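Lin0012 protein (Listeria innocua, PDB 3K17) probably phosphorylates phosphomevalonate with ATP in the mevalonate route to isopentenyl diphosphate, as a GHMP-family kinase. Local coordinates at residues N5-V17 with G116-A130. Sequence-based numbering, arbitrary orientation.
Sequences NKLQVKIPGKLYV and GLGSSAAATVAVINA
I11 lies against the helix 119-130 with all of its branches in use. Its CG1 sits over the helix backbone, 3.4 Å from A126 CA, while CG2 settles near A122 and V125. With CG1 beside the backbone N (chi1 -56°) and the chain bent again at chi2, CD1 turns to V125 CG1 at 3.8 Å and comes within 3.5 Å of N129 ND2. The other end of that amide is taken up elsewhere, since N129 OD1 accepts a hydrogen bond from K144 NZ. Further along the helix, V9 divides its methyls between two neighbouring residues: CG2 meets A130 CB at 4.0 Å, and CG1 faces N129 CB, the two side chains crossing at about a right angle. L7 closes this end, its CD2 resting 3.6 Å from A130 O.

Ahead of the helix the contact passes to the backbone: K14 N donates to L117 O at 2.7 Å, nearly straight (166° at the hydrogen), with the donor above the carbonyl plane. L117 CD2 packs on L15 CD2 at 3.6 Å. The K14 chain, bent at chi2 and chi4, folds back alongside G118 and brings NZ to 3.2 Å from G116 O. G118, at the N-cap position, presents its bare CA to K14 CG, and its positive phi turns the chain into the helix.

Strand 7-17 and the helix run roughly antiparallel (147°); the alternation of the strand turns L7, V9 and I11 to the helix, and Q8 and K10 away. The strand is held in the sheet by backbone bonds to strand 37-45, whose I39 and L41 also touch A122 and A130. The sequence GLGSSAA, entering a helix that lies on the N-terminal sheet, is the glycine- and serine-rich phosphate-binding motif of GHMP kinases, consistent with ATP binding.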
ATOM      1  N   ASN A   5       3.678  34.007 -34.004  1.00 52.87           N
ATOM      2  CA  ASN A   5       4.233  32.921 -34.863  1.00 52.51           C
ATOM      3  C   ASN A   5       4.320  31.589 -34.128  1.00 50.28           C
ATOM      4  O   ASN A   5       5.091  31.433 -33.181  1.00 50.17           O
ATOM      5  CB  ASN A   5       5.621  33.311 -35.382  1.00 55.20           C
ATOM      6  CG  ASN A   5       5.583  33.864 -36.797  1.00 57.99           C
ATOM      7  OD1 ASN A   5       5.401  33.118 -37.766  1.00 59.33           O
ATOM      8  ND2 ASN A   5       5.745  35.176 -36.923  1.00 58.05           N
ATOM      9  N   LYS A   6       3.514  30.631 -34.572  1.00 47.34           N
ATOM     10  CA  LYS A   6       3.500  29.310 -33.970  1.00 43.54           C
ATOM     11  C   LYS A   6       4.225  28.325 -34.875  1.00 40.76           C
ATOM     12  O   LYS A   6       4.332  28.539 -36.079  1.00 41.29           O
ATOM     13  CB  LYS A   6       2.062  28.837 -33.754  1.00 43.78           C
ATOM     14  CG  LYS A   6       1.254  29.701 -32.803  1.00 45.43           C
ATOM     15  CD  LYS A   6      -0.089  29.058 -32.506  1.00 47.78           C
ATOM     16  CE  LYS A   6      -0.969  29.950 -31.640  1.00 49.48           C
ATOM     17  NZ  LYS A   6      -1.377  31.192 -32.354  1.00 50.60           N
ATOM     18  N   LEU A   7       4.728  27.248 -34.284  1.00 37.14           N
ATOM     19  CA  LEU A   7       5.424  26.214 -35.033  1.00 33.09           C
ATOM     20  C   LEU A   7       4.458  25.045 -35.214  1.00 32.58           C
ATOM     21  O   LEU A   7       3.909  24.530 -34.237  1.00 31.28           O
ATOM     22  CB  LEU A   7       6.663  25.761 -34.260  1.00 32.35           C
ATOM     23  CG  LEU A   7       7.387  24.495 -34.719  1.00 33.18           C
ATOM     24  CD1 LEU A   7       7.854  24.644 -36.158  1.00 32.52           C
ATOM     25  CD2 LEU A   7       8.572  24.239 -33.792  1.00 34.55           C
ATOM     26  N   GLN A   8       4.234  24.637 -36.459  1.00 30.09           N
ATOM     27  CA  GLN A   8       3.327  23.525 -36.726  1.00 30.15           C
ATOM     28  C   GLN A   8       4.081  22.319 -37.264  1.00 26.98           C
ATOM     29  O   GLN A   8       4.800  22.421 -38.260  1.00 26.93           O
ATOM     30  CB  GLN A   8       2.250  23.920 -37.742  1.00 32.84           C
ATOM     31  CG  GLN A   8       1.189  22.837 -37.943  1.00 36.70           C
ATOM     32  CD  GLN A   8       0.400  22.994 -39.232  1.00 39.13           C
ATOM     33  OE1 GLN A   8       0.934  22.818 -40.328  1.00 43.00           O
ATOM     34  NE2 GLN A   8      -0.877  23.327 -39.105  1.00 39.43           N
ATOM     35  N   VAL A   9       3.920  21.180 -36.602  1.00 23.46           N
ATOM     36  CA  VAL A   9       4.577  19.944 -37.025  1.00 20.28           C
ATOM     37  C   VAL A   9       3.525  18.894 -37.375  1.00 20.16           C
ATOM     38  O   VAL A   9       2.645  18.588 -36.569  1.00 19.70           O
ATOM     39  CB  VAL A   9       5.490  19.379 -35.911  1.00 21.58           C
ATOM     40  CG1 VAL A   9       6.011  17.998 -36.309  1.00 20.92           C
ATOM     41  CG2 VAL A   9       6.658  20.339 -35.651  1.00 21.25           C
ATOM     42  N   LYS A  10       3.605  18.357 -38.584  1.00 19.39           N
ATOM     43  CA  LYS A  10       2.668  17.334 -39.013  1.00 19.89           C
ATOM     44  C   LYS A  10       3.433  16.054 -39.274  1.00 18.29           C
ATOM     45  O   LYS A  10       4.305  16.006 -40.145  1.00 19.24           O
ATOM     46  CB  LYS A  10       1.920  17.756 -40.279  1.00 22.57           C
ATOM     47  CG  LYS A  10       1.152  19.056 -40.129  1.00 28.16           C
ATOM     48  CD  LYS A  10       0.394  19.412 -41.402  1.00 32.25           C
ATOM     49  CE  LYS A  10      -1.053  18.973 -41.326  1.00 35.84           C
ATOM     50  NZ  LYS A  10      -1.782  19.692 -40.232  1.00 37.45           N
ATOM     51  N   ILE A  11       3.098  15.026 -38.501  1.00 16.13           N
ATOM     52  CA  ILE A  11       3.727  13.722 -38.614  1.00 14.51           C
ATOM     53  C   ILE A  11       2.722  12.752 -39.209  1.00 16.76           C
ATOM     54  O   ILE A  11       1.591  12.594 -38.705  1.00 14.58           O
ATOM     55  CB  ILE A  11       4.180  13.193 -37.233  1.00 13.83           C
ATOM     56  CG1 ILE A  11       5.107  14.212 -36.564  1.00 14.51           C
ATOM     57  CG2 ILE A  11       4.888  11.863 -37.392  1.00 13.35           C
ATOM     58  CD1 ILE A  11       6.319  14.633 -37.425  1.00 13.79           C
ATOM     59  N   PRO A  12       3.114  12.085 -40.300  1.00 15.50           N
ATOM     60  CA  PRO A  12       2.238  11.126 -40.969  1.00 15.83           C
ATOM     61  C   PRO A  12       2.135   9.821 -40.190  1.00 16.85           C
ATOM     62  O   PRO A  12       3.040   9.473 -39.430  1.00 17.21           O
ATOM     63  CB  PRO A  12       2.924  10.933 -42.317  1.00 16.62           C
ATOM     64  CG  PRO A  12       4.388  10.989 -41.929  1.00 14.48           C
ATOM     65  CD  PRO A  12       4.428  12.169 -40.972  1.00 12.76           C
ATOM     66  N   GLY A  13       1.020   9.120 -40.379  1.00 15.12           N
ATOM     67  CA  GLY A  13       0.823   7.833 -39.737  1.00 14.58           C
ATOM     68  C   GLY A  13       1.631   6.816 -40.528  1.00 15.50           C
ATOM     69  O   GLY A  13       2.239   7.169 -41.540  1.00 12.87           O
ATOM     70  N   LYS A  14       1.628   5.560 -40.095  1.00 14.28           N
ATOM     71  CA  LYS A  14       2.412   4.533 -40.774  1.00 16.28           C
ATOM     72  C   LYS A  14       1.640   3.250 -41.014  1.00 17.46           C
ATOM     73  O   LYS A  14       0.657   2.960 -40.340  1.00 16.11           O
ATOM     74  CB  LYS A  14       3.653   4.195 -39.943  1.00 15.33           C
ATOM     75  CG  LYS A  14       3.321   3.468 -38.618  1.00 15.46           C
ATOM     76  CD  LYS A  14       3.354   1.935 -38.758  1.00 15.11           C
ATOM     77  CE  LYS A  14       2.498   1.233 -37.697  1.00 15.67           C
ATOM     78  NZ  LYS A  14       1.034   1.331 -38.032  1.00 19.05           N
ATOM     79  N   LEU A  15       2.127   2.475 -41.973  1.00 17.11           N
ATOM     80  CA  LEU A  15       1.541   1.193 -42.315  1.00 16.31           C
ATOM     81  C   LEU A  15       2.644   0.230 -42.708  1.00 18.36           C
ATOM     82  O   LEU A  15       3.422   0.515 -43.622  1.00 17.21           O
ATOM     83  CB  LEU A  15       0.567   1.337 -43.491  1.00 18.08           C
ATOM     84  CG  LEU A  15      -0.845   1.833 -43.165  1.00 18.77           C
ATOM     85  CD1 LEU A  15      -1.632   2.038 -44.448  1.00 19.44           C
ATOM     86  CD2 LEU A  15      -1.539   0.806 -42.258  1.00 16.83           C
ATOM     87  N   TYR A  16       2.732  -0.895 -42.007  1.00 16.54           N
ATOM     88  CA  TYR A  16       3.712  -1.909 -42.360  1.00 17.32           C
ATOM     89  C   TYR A  16       3.217  -2.485 -43.675  1.00 18.80           C
ATOM     90  O   TYR A  16       2.008  -2.646 -43.873  1.00 17.26           O
ATOM     91  CB  TYR A  16       3.752  -3.012 -41.304  1.00 15.77           C
ATOM     92  CG  TYR A  16       4.734  -2.743 -40.189  1.00 17.25           C
ATOM     93  CD1 TYR A  16       6.088  -3.041 -40.348  1.00 16.35           C
ATOM     94  CD2 TYR A  16       4.322  -2.153 -38.996  1.00 14.40           C
ATOM     95  CE1 TYR A  16       7.008  -2.759 -39.355  1.00 17.07           C
ATOM     96  CE2 TYR A  16       5.240  -1.862 -37.988  1.00 17.25           C
ATOM     97  CZ  TYR A  16       6.582  -2.167 -38.177  1.00 18.86           C
ATOM     98  OH  TYR A  16       7.502  -1.875 -37.200  1.00 20.13           O
ATOM     99  N   VAL A  17       4.143  -2.791 -44.576  1.00 19.11           N
ATOM    100  CA  VAL A  17       3.773  -3.350 -45.871  1.00 18.31           C
ATOM    101  C   VAL A  17       4.213  -4.810 -45.950  1.00 19.94           C
ATOM    102  O   VAL A  17       3.530  -5.630 -46.548  1.00 20.24           O
ATOM    103  CB  VAL A  17       4.415  -2.558 -47.027  1.00 18.83           C
ATOM    104  CG1 VAL A  17       4.082  -3.222 -48.364  1.00 18.23           C
ATOM    105  CG2 VAL A  17       3.910  -1.121 -47.015  1.00 17.60           C
ATOM    106  N   GLY A 116      -5.109   2.345 -36.354  1.00 16.85           N
ATOM    107  CA  GLY A 116      -3.966   1.456 -36.243  1.00 17.41           C
ATOM    108  C   GLY A 116      -2.878   1.974 -37.174  1.00 17.37           C
ATOM    109  O   GLY A 116      -2.206   1.206 -37.861  1.00 18.63           O
ATOM    110  N   LEU A 117      -2.708   3.291 -37.193  1.00 15.80           N
ATOM    111  CA  LEU A 117      -1.715   3.932 -38.048  1.00 15.34           C
ATOM    112  C   LEU A 117      -0.467   4.390 -37.297  1.00 16.31           C
ATOM    113  O   LEU A 117       0.262   5.262 -37.770  1.00 14.52           O
ATOM    114  CB  LEU A 117      -2.367   5.108 -38.779  1.00 14.99           C
ATOM    115  CG  LEU A 117      -3.517   4.607 -39.670  1.00 16.49           C
ATOM    116  CD1 LEU A 117      -4.302   5.756 -40.284  1.00 14.33           C
ATOM    117  CD2 LEU A 117      -2.916   3.718 -40.751  1.00 12.61           C
ATOM    118  N   GLY A 118      -0.222   3.801 -36.126  1.00 15.96           N
ATOM    119  CA  GLY A 118       0.961   4.155 -35.350  1.00 15.09           C
ATOM    120  C   GLY A 118       0.795   5.386 -34.479  1.00 15.96           C
ATOM    121  O   GLY A 118       1.702   6.207 -34.368  1.00 14.49           O
ATOM    122  N   SER A 119      -0.362   5.509 -33.835  1.00 15.15           N
ATOM    123  CA  SER A 119      -0.619   6.667 -32.993  1.00 15.13           C
ATOM    124  C   SER A 119       0.490   6.998 -32.005  1.00 12.21           C
ATOM    125  O   SER A 119       0.895   8.147 -31.910  1.00 15.55           O
ATOM    126  CB  SER A 119      -1.947   6.492 -32.245  1.00 13.89           C
ATOM    127  OG  SER A 119      -3.031   6.500 -33.157  1.00 14.09           O
ATOM    128  N   SER A 120       0.992   6.005 -31.275  1.00 13.74           N
ATOM    129  CA  SER A 120       2.034   6.266 -30.284  1.00 13.69           C
ATOM    130  C   SER A 120       3.357   6.714 -30.913  1.00 12.92           C
ATOM    131  O   SER A 120       4.015   7.625 -30.412  1.00 13.50           O
ATOM    132  CB  SER A 120       2.257   5.030 -29.387  1.00 15.18           C
ATOM    133  OG  SER A 120       2.724   3.899 -30.122  1.00 15.23           O
ATOM    134  N   ALA A 121       3.746   6.082 -32.010  1.00 13.78           N
ATOM    135  CA  ALA A 121       4.987   6.456 -32.680  1.00 13.20           C
ATOM    136  C   ALA A 121       4.873   7.872 -33.249  1.00 11.95           C
ATOM    137  O   ALA A 121       5.768   8.700 -33.070  1.00 13.42           O
ATOM    138  CB  ALA A 121       5.287   5.473 -33.797  1.00 12.08           C
ATOM    139  N   ALA A 122       3.762   8.154 -33.924  1.00 12.45           N
ATOM    140  CA  ALA A 122       3.569   9.468 -34.530  1.00 12.24           C
ATOM    141  C   ALA A 122       3.606  10.593 -33.505  1.00 12.53           C
ATOM    142  O   ALA A 122       4.174  11.665 -33.754  1.00 12.59           O
ATOM    143  CB  ALA A 122       2.262   9.500 -35.304  1.00 11.47           C
ATOM    144  N   ALA A 123       3.004  10.356 -32.347  1.00 13.53           N
ATOM    145  CA  ALA A 123       2.990  11.367 -31.299  1.00 12.42           C
ATOM    146  C   ALA A 123       4.412  11.582 -30.786  1.00 11.92           C
ATOM    147  O   ALA A 123       4.858  12.717 -30.584  1.00 11.76           O
ATOM    148  CB  ALA A 123       2.069  10.922 -30.150  1.00 14.83           C
ATOM    149  N   THR A 124       5.119  10.482 -30.560  1.00 13.15           N
ATOM    150  CA  THR A 124       6.492  10.556 -30.085  1.00 12.32           C
ATOM    151  C   THR A 124       7.348  11.377 -31.071  1.00 14.17           C
ATOM    152  O   THR A 124       8.080  12.290 -30.680  1.00 13.27           O
ATOM    153  CB  THR A 124       7.090   9.147 -29.948  1.00 13.02           C
ATOM    154  OG1 THR A 124       6.324   8.397 -29.000  1.00 14.12           O
ATOM    155  CG2 THR A 124       8.534   9.219 -29.468  1.00 10.08           C
ATOM    156  N   VAL A 125       7.243  11.044 -32.349  1.00 13.84           N
ATOM    157  CA  VAL A 125       8.007  11.735 -33.392  1.00 13.51           C
ATOM    158  C   VAL A 125       7.628  13.215 -33.487  1.00 15.45           C
ATOM    159  O   VAL A 125       8.486  14.058 -33.745  1.00 16.83           O
ATOM    160  CB  VAL A 125       7.809  11.037 -34.770  1.00 13.48           C
ATOM    161  CG1 VAL A 125       8.378  11.889 -35.908  1.00 13.74           C
ATOM    162  CG2 VAL A 125       8.510   9.676 -34.752  1.00 11.49           C
ATOM    163  N   ALA A 126       6.354  13.537 -33.263  1.00 13.63           N
ATOM    164  CA  ALA A 126       5.904  14.922 -33.319  1.00 15.45           C
ATOM    165  C   ALA A 126       6.563  15.736 -32.201  1.00 18.22           C
ATOM    166  O   ALA A 126       7.014  16.868 -32.422  1.00 18.49           O
ATOM    167  CB  ALA A 126       4.371  14.995 -33.204  1.00 11.70           C
ATOM    168  N   VAL A 127       6.622  15.160 -31.001  1.00 15.12           N
ATOM    169  CA  VAL A 127       7.241  15.846 -29.879  1.00 13.57           C
ATOM    170  C   VAL A 127       8.737  16.074 -30.141  1.00 15.50           C
ATOM    171  O   VAL A 127       9.245  17.188 -29.965  1.00 14.04           O
ATOM    172  CB  VAL A 127       7.063  15.034 -28.565  1.00 13.94           C
ATOM    173  CG1 VAL A 127       7.956  15.606 -27.454  1.00  9.28           C
ATOM    174  CG2 VAL A 127       5.585  15.071 -28.135  1.00 11.38           C
ATOM    175  N   ILE A 128       9.438  15.028 -30.571  1.00 12.91           N
ATOM    176  CA  ILE A 128      10.872  15.159 -30.822  1.00 15.41           C
ATOM    177  C   ILE A 128      11.129  16.212 -31.899  1.00 17.12           C
ATOM    178  O   ILE A 128      11.976  17.090 -31.727  1.00 17.80           O
ATOM    179  CB  ILE A 128      11.500  13.807 -31.246  1.00 17.27           C
ATOM    180  CG1 ILE A 128      11.371  12.785 -30.100  1.00 15.00           C
ATOM    181  CG2 ILE A 128      12.977  14.008 -31.652  1.00 15.98           C
ATOM    182  CD1 ILE A 128      12.010  13.214 -28.788  1.00 13.41           C
ATOM    183  N   ASN A 129      10.397  16.133 -33.006  1.00 18.37           N
ATOM    184  CA  ASN A 129      10.577  17.105 -34.076  1.00 19.40           C
ATOM    185  C   ASN A 129      10.255  18.518 -33.642  1.00 19.89           C
ATOM    186  O   ASN A 129      10.984  19.452 -33.982  1.00 19.03           O
ATOM    187  CB  ASN A 129       9.736  16.754 -35.296  1.00 19.73           C
ATOM    188  CG  ASN A 129      10.495  15.903 -36.283  1.00 22.40           C
ATOM    189  OD1 ASN A 129      11.716  15.966 -36.347  1.00 29.31           O
ATOM    190  ND2 ASN A 129       9.780  15.117 -37.070  1.00 26.16           N
ATOM    191  N   ALA A 130       9.169  18.681 -32.895  1.00 16.96           N
ATOM    192  CA  ALA A 130       8.779  20.005 -32.425  1.00 17.62           C
ATOM    193  C   ALA A 130       9.819  20.637 -31.497  1.00 18.02           C
ATOM    194  O   ALA A 130      10.128  21.815 -31.627  1.00 21.06           O
ATOM    195  CB  ALA A 130       7.427  19.939 -31.718  1.00 17.02           C
TER